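Local atomic coordinates of nucleoside hydrolase, putative (Trypanosoma brucei, PDB entry 3FZ0), a protein that belongs to the nucleoside hydrolase family and binds a calcium ion where strands of its central sheet end. Residues B[12-17]-B[41-46]; B[68-73]-B[136-141]. The protein carries 2 engineered substitutions. One frame throughout, in Å; residues are numbered along the deposited sequence. Where two conformers were deposited one is given.

Contact 1 of 2, residues B[12-17]-B[41-46]; sequences DTDCGG and WGNVEV. With CA (calcium ion), chain G.
The calcium site of the nucleoside hydrolase fold is built where parallel strands end, and here Asp-14, just past strand 6-13, meets the backbone of Asn-43 in the loop that follows the neighbouring strand 32-39. Asp-14 belongs to DTDCGGDD, this protein's version of the N-terminal aspartate motif (DxDxxxDD) of the family, and its carboxylate divides its work between two oxygens. OD1 binds the calcium ion at 2.4 Å, alongside three waters and ligand atoms of Asp-19, Leu-134 and Asp-283. OD2 turns to the loop and accepts a hydrogen bond from Asn-43 N at 2.7 Å; the bond is fairly straight (161°) and reaches the anti side of the oxygen, 23° out of the carboxylate plane. A chi1 of 69° puts the group between its own backbone N and carbonyl carbon, with Asp-14 CB 3.5 Å from Trp-41 O. The example illustrates how a second-shell N-H can fix the rotation of a metal-binding carboxylate. Another second-shell group is Thr-13, which closes an ST turn by accepting from Cys-15 N through OG1 at 2.9 Å and is also hydrogen-bonded to Asp-19. Beside these polar groups lies a small apolar touch: the CG2 branch of Val-44 comes to 4.3 Å from Cys-15 CB, while that same methyl packs 3.3 Å from Asp-14 O.

Contact 2 of 2, residues B[68-73]-B[136-141]; sequences RGAEGP and PLTNVA
The side-chain amide of Asn-139 has the backbone N of Ala-70 in its plane at OD1, Gly-69 CA off one face and the Ala-70 methyl off the other. OD1 accepts the N-H of Ala-70 at 2.9 Å, on a lone pair, with a C=O...N angle of 135°. Gly-69 CA is 3.4 Å from OD1, and Ala-70 CB is 3.6 Å from the same oxygen. At the nitrogen end ND2 is hydrogen-bonded to Asp-12 and to the backbone oxygen of Val-39. Chi1 of Asn-139 is -65°, which sets CG beside the backbone N and carries the amide from the first turn of helix 138-146 across to the 68-73 loop.

One residue earlier, Thr-138 supplies the apolar part. Its CG2, anti to the backbone N, touches the Ala-70 methyl (CB) at 3.5 Å, next to the Asn-139 hydrogen bond, and lies 3.6 Å from Gly-72 O. The hydroxyl of Thr-138 is used for Asp-186 and for the indole N-H of Trp-41. On the loop side, Pro-73 O is hydrogen-bonded to Arg-145 of the second subunit, which places this packing close to a subunit boundary. The case shows how a buried asparagine can have its orientation decided by its neighbours: an N-H donor faces OD1 and two oxygen acceptors face ND2, a pattern that a flipped amide would not match.

In the fold
From the N terminus, the chain runs through strand 6-13, helix 17-27 and strand 32-39, a beta-alpha-beta unit, before contact 1 joins the loop at its first strand's end to the loop past its second. Contact 2 opens only afterwards, beyond helix 46-60 and strand 66-68, outermost in this chain's sheet, and closes a longer loop, with 62 residues between its segments, on helix 138-146. The two therefore follow in series and do not cross. In the sheet, strands 32-39 and 6-13 lie between 66-68 and 127-133, and contact 2 spans that pair. The contacts touch directly, their centres about 10 Å apart, joining the ends of four adjacent strands, with the calcium at the contact 1 side.

Contact 1 of 2, residues B[12-17]-B[41-46]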
loop_
_atom_site.group_PDB
_atom_site.type_symbol
_atom_site.label_atom_id
_atom_site.label_comp_id
_atom_site.label_asym_id
_atom_site.label_seq_id
_atom_site.Cartn_x
_atom_site.Cartn_y
_atom_site.Cartn_z
ATOM N N ASP B 12 23.895 18.288 5.436
ATOM C CA ASP B 12 23.452 17.066 6.093
ATOM C C ASP B 12 23.873 15.923 5.222
ATOM O O ASP B 12 23.630 15.946 4.030
ATOM C CB ASP B 12 21.945 17.086 6.305
ATOM C CG ASP B 12 21.476 15.949 7.177
ATOM O OD1 ASP B 12 21.144 14.900 6.590
ATOM O OD2 ASP B 12 21.470 16.070 8.424
ATOM N N THR B 13 24.516 14.928 5.815
ATOM C CA THR B 13 25.256 13.959 5.034
ATOM C C THR B 13 25.376 12.577 5.688
ATOM O O THR B 13 25.424 12.457 6.924
ATOM C CB THR B 13 26.706 14.505 4.681
ATOM O OG1 THR B 13 27.428 13.522 3.933
ATOM C CG2 THR B 13 27.494 14.831 5.936
ATOM N N ASP B 14 25.438 11.543 4.851
ATOM C CA ASP B 14 25.746 10.206 5.326
ATOM C C ASP B 14 27.195 9.767 5.020
ATOM O O ASP B 14 27.529 8.572 5.097
ATOM C CB ASP B 14 24.718 9.166 4.852
ATOM C CG ASP B 14 24.770 8.892 3.340
ATOM O OD1 ASP B 14 25.132 9.787 2.548
ATOM O OD2 ASP B 14 24.412 7.771 2.929
ATOM N N CYS B 15 28.036 10.728 4.648
ATOM C CA CYS B 15 29.491 10.602 4.830
ATOM C C CYS B 15 30.186 9.550 3.977
ATOM O O CYS B 15 31.151 8.919 4.421
ATOM C CB CYS B 15 29.821 10.374 6.310
ATOM S SG CYS B 15 28.840 11.455 7.385
ATOM N N GLY B 16 29.674 9.346 2.765
ATOM C CA GLY B 16 30.339 8.497 1.776
ATOM C C GLY B 16 31.340 9.262 0.903
ATOM O O GLY B 16 31.564 10.468 1.087
ATOM N N GLY B 17 31.931 8.548 -0.061
ATOM C CA GLY B 17 32.946 9.104 -0.944
ATOM C C GLY B 17 32.458 10.347 -1.666
ATOM O O GLY B 17 33.125 11.396 -1.640
ATOM N N TRP B 41 22.460 8.558 9.172
ATOM C CA TRP B 41 22.610 7.169 8.698
ATOM C C TRP B 41 22.379 7.127 7.169
ATOM O O TRP B 41 21.853 8.083 6.587
ATOM C CB TRP B 41 21.618 6.259 9.424
ATOM C CG TRP B 41 20.240 6.426 8.916
ATOM C CD1 TRP B 41 19.338 7.400 9.268
ATOM C CD2 TRP B 41 19.589 5.625 7.926
ATOM N NE1 TRP B 41 18.184 7.250 8.568
ATOM C CE2 TRP B 41 18.298 6.163 7.740
ATOM C CE3 TRP B 41 19.956 4.484 7.203
ATOM C CZ2 TRP B 41 17.375 5.603 6.849
ATOM C CZ3 TRP B 41 19.029 3.926 6.315
ATOM C CH2 TRP B 41 17.763 4.487 6.144
ATOM N N GLY B 42 22.791 6.029 6.526
ATOM C CA GLY B 42 22.612 5.832 5.092
ATOM C C GLY B 42 23.575 4.777 4.567
ATOM O O GLY B 42 23.392 3.560 4.804
ATOM N N ASN B 43 24.613 5.216 3.858
ATOM C CA ASN B 43 25.618 4.272 3.391
ATOM C C ASN B 43 26.637 3.817 4.435
ATOM O O ASN B 43 27.239 2.746 4.303
ATOM C CB ASN B 43 26.264 4.738 2.093
ATOM C CG ASN B 43 25.364 4.452 0.875
ATOM O OD1 ASN B 43 24.845 3.316 0.702
ATOM N ND2 ASN B 43 25.144 5.479 0.053
ATOM N N VAL B 44 26.799 4.620 5.486
ATOM C CA VAL B 44 27.508 4.191 6.675
ATOM C C VAL B 44 26.766 4.597 7.926
ATOM O O VAL B 44 25.973 5.545 7.934
ATOM C CB VAL B 44 28.974 4.705 6.734
ATOM C CG1 VAL B 44 29.756 4.164 5.506
ATOM C CG2 VAL B 44 29.038 6.225 6.831
ATOM N N GLU B 45 27.025 3.849 8.983
ATOM C CA GLU B 45 26.450 4.142 10.268
ATOM C C GLU B 45 26.968 5.478 10.845
ATOM O O GLU B 45 28.129 5.852 10.635
ATOM C CB GLU B 45 26.703 2.949 11.196
ATOM C CG GLU B 45 25.481 2.543 12.049
ATOM C CD GLU B 45 24.133 3.068 11.487
ATOM O OE1 GLU B 45 23.506 4.007 12.109
ATOM O OE2 GLU B 45 23.740 2.537 10.408
ATOM N N VAL B 46 26.097 6.201 11.560
ATOM C CA VAL B 46 26.430 7.505 12.139
ATOM C C VAL B 46 27.786 7.569 12.869
ATOM O O VAL B 46 28.527 8.544 12.722
ATOM C CB VAL B 46 25.295 8.011 13.049
ATOM C CG1 VAL B 46 25.740 9.216 13.903
ATOM C CG2 VAL B 46 24.100 8.395 12.191
HETATM CA CA CA G . 25.355 10.792 0.332
HETATM O O HOH W 1 23.926 10.805 -1.466
HETATM O O HOH W 2 23.675 8.698 0.609
HETATM O O HOH W 3 26.440 9.112 -1.080
#

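Contact 2 of 2, residues B[68-73]-B[136-141]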
loop_
_atom_site.group_PDB
_atom_site.type_symbol
_atom_site.label_atom_id
_atom_site.label_comp_id
_atom_site.label_asym_id
_atom_site.label_seq_id
_atom_site.Cartn_x
_atom_site.Cartn_y
_atom_site.Cartn_z
ATOM N N ARG B 68 26.023 14.331 15.549
ATOM C CA ARG B 68 25.414 13.005 15.356
ATOM C C ARG B 68 23.913 13.165 15.188
ATOM O O ARG B 68 23.252 13.789 16.037
ATOM C CB ARG B 68 25.723 12.059 16.534
ATOM C CG ARG B 68 27.202 12.064 16.981
ATOM C CD ARG B 68 27.511 11.220 18.243
ATOM N NE ARG B 68 28.963 11.136 18.485
ATOM C CZ ARG B 68 29.751 10.184 17.984
ATOM N NH1 ARG B 68 29.235 9.220 17.229
ATOM N NH2 ARG B 68 31.048 10.185 18.231
ATOM N N GLY B 69 23.390 12.585 14.102
ATOM C CA GLY B 69 21.968 12.591 13.811
ATOM C C GLY B 69 21.329 11.214 13.963
ATOM O O GLY B 69 21.788 10.396 14.761
ATOM N N ALA B 70 20.256 10.976 13.210
ATOM C CA ALA B 70 19.449 9.773 13.331
ATOM C C ALA B 70 20.189 8.532 12.857
ATOM O O ALA B 70 20.881 8.564 11.828
ATOM C CB ALA B 70 18.167 9.939 12.542
ATOM N N GLU B 71 20.033 7.441 13.597
ATOM C CA GLU B 71 20.701 6.175 13.279
ATOM C C GLU B 71 19.843 5.277 12.392
ATOM O O GLU B 71 20.315 4.265 11.861
ATOM C CB GLU B 71 21.120 5.450 14.565
ATOM C CG GLU B 71 22.516 5.867 15.003
ATOM C CD GLU B 71 22.798 5.613 16.457
ATOM O OE1 GLU B 71 22.556 4.479 16.926
ATOM O OE2 GLU B 71 23.268 6.552 17.147
ATOM N N GLY B 72 18.587 5.663 12.211
ATOM C CA GLY B 72 17.678 4.939 11.348
ATOM C C GLY B 72 16.560 5.846 10.875
ATOM O O GLY B 72 16.484 7.008 11.258
ATOM N N PRO B 73 15.685 5.326 10.026
ATOM C CA PRO B 73 14.619 6.113 9.427
ATOM C C PRO B 73 13.701 6.749 10.476
ATOM O O PRO B 73 13.615 6.281 11.635
ATOM C CB PRO B 73 13.811 5.087 8.616
ATOM C CG PRO B 73 14.660 3.887 8.489
ATOM C CD PRO B 73 15.679 3.917 9.602
ATOM N N PRO B 136 19.742 10.348 3.443
ATOM C CA PRO B 136 18.353 10.224 3.782
ATOM C C PRO B 136 17.948 11.475 4.532
ATOM O O PRO B 136 18.765 12.025 5.289
ATOM C CB PRO B 136 18.347 9.009 4.702
ATOM C CG PRO B 136 19.493 8.189 4.240
ATOM C CD PRO B 136 20.532 9.187 3.905
ATOM N N LEU B 137 16.699 11.906 4.350
ATOM C CA LEU B 137 16.216 13.152 4.948
ATOM C C LEU B 137 15.808 13.137 6.432
ATOM O O LEU B 137 15.188 14.089 6.913
ATOM C CB LEU B 137 15.084 13.712 4.094
ATOM C CG LEU B 137 15.562 13.977 2.668
ATOM C CD1 LEU B 137 14.388 14.005 1.697
ATOM C CD2 LEU B 137 16.356 15.286 2.663
ATOM N N THR B 138 16.167 12.094 7.163
ATOM C CA THR B 138 15.678 11.933 8.514
ATOM C C THR B 138 15.879 13.142 9.431
ATOM O O THR B 138 14.908 13.578 10.084
ATOM C CB THR B 138 16.259 10.710 9.195
ATOM O OG1 THR B 138 16.296 9.624 8.268
ATOM C CG2 THR B 138 15.402 10.340 10.442
ATOM N N ASN B 139 17.120 13.653 9.526
ATOM C CA ASN B 139 17.396 14.798 10.378
ATOM C C ASN B 139 16.575 16.014 9.966
ATOM O O ASN B 139 16.011 16.714 10.801
ATOM C CB ASN B 139 18.896 15.166 10.385
ATOM C CG ASN B 139 19.766 14.079 10.992
ATOM O OD1 ASN B 139 19.301 13.303 11.847
ATOM N ND2 ASN B 139 21.027 13.990 10.529
ATOM N N VAL B 140 16.510 16.272 8.676
ATOM C CA VAL B 140 15.750 17.421 8.194
ATOM C C VAL B 140 14.249 17.333 8.560
ATOM O O VAL B 140 13.667 18.280 9.097
ATOM C CB VAL B 140 15.951 17.678 6.671
ATOM C CG1 VAL B 140 15.292 18.999 6.294
ATOM C CG2 VAL B 140 17.439 17.708 6.304
ATOM N N ALA B 141 13.648 16.173 8.312
ATOM C CA ALA B 141 12.245 15.966 8.619
ATOM C C ALA B 141 12.001 16.168 10.085
ATOM O O ALA B 141 11.007 16.779 10.459
ATOM C CB ALA B 141 11.815 14.572 8.212
#